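Local coordinates for host-nuclease inhibitor protein Gam, putative (Desulfovibrio vulgaris, PDB 2P2U) that is a bacteriophage Mu Gam-like protein of unestablished function that probably binds double-stranded DNA, at residues A72-F80 and F90-S98. Numbering follows the deposited sequence.
Sequences ATLNKTEMF and FGTIGFRLS
F95 turns the edge of its ring to one face of F80, an edge-to-face (T-shaped) pair with planes at 87° and centroids 5.5 Å apart. The pair packs the C-terminal end of the long helix 15-74 and the short helix 76-79 against strand 91-103 of this Gam-like protein. K76 lies over a face of F95: with CG anti to the backbone N (chi1 -173°) and the rest of the chain extended, it runs obliquely across the ring, bringing CE above the centre in a CH-pi contact and NZ 4.3 Å from the ring centroid in a cation-pi contact. T73 CG2 and the carbonyl oxygen of A72 sit at the edge of the same ring, near its plane. At the rim of F80, near its plane, I93 CD1 meets CZ at 3.7 Å, while the methyl CE of selenomethionine M79 meets that same CD1 and A72 CB approaches it more loosely. V68 and L86 extend this apolar cluster, and F157 of the second subunit packs on I93. The strand also pairs antiparallel with one of that subunit, continuing the sheet across the dimer interface. At the break in the strand, G94 CA lies oblique to the F80 ring, whose CE1 is 3.8 Å from F95 CE2.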
# COMPACT_ATOMS: atom_id res chain seq x y z
N ALA A 72 20.27 -10.33 31.44
CA ALA A 72 21.17 -9.20 31.14
C ALA A 72 20.86 -7.94 31.93
O ALA A 72 21.80 -7.22 32.27
CB ALA A 72 21.22 -8.89 29.66
N THR A 73 19.58 -7.66 32.22
CA THR A 73 19.25 -6.56 33.16
C THR A 73 19.64 -6.88 34.65
O THR A 73 20.65 -6.34 35.16
CB THR A 73 17.80 -5.91 33.03
OG1 THR A 73 16.91 -6.50 33.97
CG2 THR A 73 17.19 -6.01 31.63
N LEU A 74 18.88 -7.73 35.35
CA LEU A 74 19.31 -8.23 36.67
C LEU A 74 20.84 -8.26 36.90
O LEU A 74 21.26 -8.08 38.02
CB LEU A 74 18.73 -9.61 37.02
CG LEU A 74 17.25 -9.89 37.44
CD1 LEU A 74 17.11 -11.34 38.00
CD2 LEU A 74 16.58 -8.86 38.43
N ASN A 75 21.65 -8.48 35.87
CA ASN A 75 23.12 -8.59 35.99
C ASN A 75 23.87 -7.42 35.34
O ASN A 75 25.06 -7.52 35.00
CB ASN A 75 23.60 -9.92 35.37
CG ASN A 75 23.62 -11.07 36.36
OD1 ASN A 75 24.66 -11.35 36.97
ND2 ASN A 75 22.49 -11.75 36.53
N LYS A 76 23.17 -6.30 35.18
CA LYS A 76 23.56 -5.27 34.21
C LYS A 76 24.88 -4.55 34.49
O LYS A 76 25.76 -4.47 33.60
CB LYS A 76 22.42 -4.23 34.02
CG LYS A 76 22.70 -3.23 32.87
CD LYS A 76 21.73 -1.97 33.03
CE LYS A 76 22.10 -1.05 31.69
NZ LYS A 76 20.84 -0.11 31.62
N THR A 77 24.98 -4.03 35.72
CA THR A 77 25.96 -2.99 36.12
C THR A 77 27.43 -3.44 35.94
O THR A 77 28.26 -2.72 35.36
CB THR A 77 25.65 -2.42 37.56
OG1 THR A 77 25.75 -3.46 38.55
CG2 THR A 77 24.23 -1.80 37.61
N GLU A 78 27.72 -4.65 36.41
CA GLU A 78 29.03 -5.27 36.27
C GLU A 78 29.31 -5.67 34.81
O GLU A 78 30.38 -5.37 34.25
CB GLU A 78 29.09 -6.50 37.18
CG GLU A 78 27.70 -7.13 37.44
CD GLU A 78 27.67 -8.67 37.24
OE1 GLU A 78 28.30 -9.18 36.28
OE2 GLU A 78 27.01 -9.36 38.04
N MSE A 79 28.31 -6.30 34.20
CA MSE A 79 28.45 -7.10 32.99
C MSE A 79 28.82 -6.32 31.74
O MSE A 79 29.57 -6.84 30.89
CB MSE A 79 27.17 -7.88 32.77
CG MSE A 79 27.33 -9.17 31.99
SE MSE A 79 25.57 -10.04 31.78
CE MSE A 79 25.70 -10.39 29.88
N PHE A 80 28.30 -5.09 31.61
CA PHE A 80 28.55 -4.23 30.43
C PHE A 80 29.34 -2.97 30.78
O PHE A 80 28.82 -2.10 31.48
CB PHE A 80 27.23 -3.83 29.74
CG PHE A 80 26.40 -5.01 29.28
CD1 PHE A 80 25.43 -5.58 30.13
CD2 PHE A 80 26.58 -5.56 28.01
CE1 PHE A 80 24.68 -6.65 29.72
CE2 PHE A 80 25.83 -6.64 27.61
CZ PHE A 80 24.87 -7.18 28.47
N PHE A 90 27.94 -16.58 18.89
CA PHE A 90 26.76 -16.74 18.06
C PHE A 90 26.07 -15.42 17.78
O PHE A 90 25.26 -15.31 16.85
CB PHE A 90 25.79 -17.67 18.73
CG PHE A 90 26.15 -19.07 18.59
CD1 PHE A 90 26.20 -19.89 19.71
CD2 PHE A 90 26.48 -19.58 17.33
CE1 PHE A 90 26.54 -21.24 19.58
CE2 PHE A 90 26.83 -20.91 17.16
CZ PHE A 90 26.85 -21.76 18.30
N GLY A 91 26.39 -14.44 18.61
CA GLY A 91 26.06 -13.07 18.31
C GLY A 91 26.20 -12.24 19.55
O GLY A 91 26.54 -12.77 20.59
N THR A 92 25.94 -10.95 19.42
CA THR A 92 26.15 -10.01 20.51
C THR A 92 24.88 -9.73 21.31
O THR A 92 23.78 -9.78 20.78
CB THR A 92 26.71 -8.73 19.97
OG1 THR A 92 27.98 -9.01 19.37
CG2 THR A 92 26.88 -7.74 21.08
N ILE A 93 25.03 -9.50 22.61
CA ILE A 93 23.94 -8.94 23.36
C ILE A 93 24.39 -7.62 23.93
O ILE A 93 25.50 -7.17 23.63
CB ILE A 93 23.43 -9.81 24.47
CG1 ILE A 93 24.54 -10.03 25.49
CG2 ILE A 93 22.89 -11.06 23.92
CD1 ILE A 93 24.01 -10.44 26.86
N GLY A 94 23.52 -7.02 24.75
CA GLY A 94 23.74 -5.65 25.25
C GLY A 94 22.60 -4.61 25.25
O GLY A 94 21.39 -4.93 25.10
N PHE A 95 23.04 -3.35 25.41
CA PHE A 95 22.15 -2.19 25.60
C PHE A 95 22.47 -1.03 24.68
O PHE A 95 23.63 -0.63 24.59
CB PHE A 95 22.25 -1.73 27.02
CG PHE A 95 21.55 -2.61 27.98
CD1 PHE A 95 20.16 -2.50 28.18
CD2 PHE A 95 22.25 -3.55 28.72
CE1 PHE A 95 19.49 -3.31 29.12
CE2 PHE A 95 21.59 -4.37 29.65
CZ PHE A 95 20.23 -4.26 29.86
N ARG A 96 21.47 -0.54 23.94
CA ARG A 96 21.72 0.57 23.03
C ARG A 96 20.85 1.77 23.34
O ARG A 96 19.75 1.61 23.89
CB ARG A 96 21.55 0.14 21.57
CG ARG A 96 22.47 0.96 20.62
CD ARG A 96 22.31 0.61 19.10
NE ARG A 96 21.08 -0.14 18.75
CZ ARG A 96 21.07 -1.37 18.21
NH1 ARG A 96 22.24 -1.97 17.94
NH2 ARG A 96 19.92 -1.97 17.91
N LEU A 97 21.35 2.97 23.02
CA LEU A 97 20.57 4.23 23.23
C LEU A 97 19.90 4.67 21.96
O LEU A 97 20.56 4.98 20.98
CB LEU A 97 21.45 5.38 23.76
CG LEU A 97 21.62 5.39 25.30
CD1 LEU A 97 22.36 6.64 25.77
CD2 LEU A 97 20.29 5.19 26.04
N SER A 98 18.58 4.66 21.98
CA SER A 98 17.79 5.17 20.87
C SER A 98 16.97 6.35 21.37
O SER A 98 16.17 6.24 22.33
CB SER A 98 16.88 4.07 20.27
OG SER A 98 15.93 3.56 21.22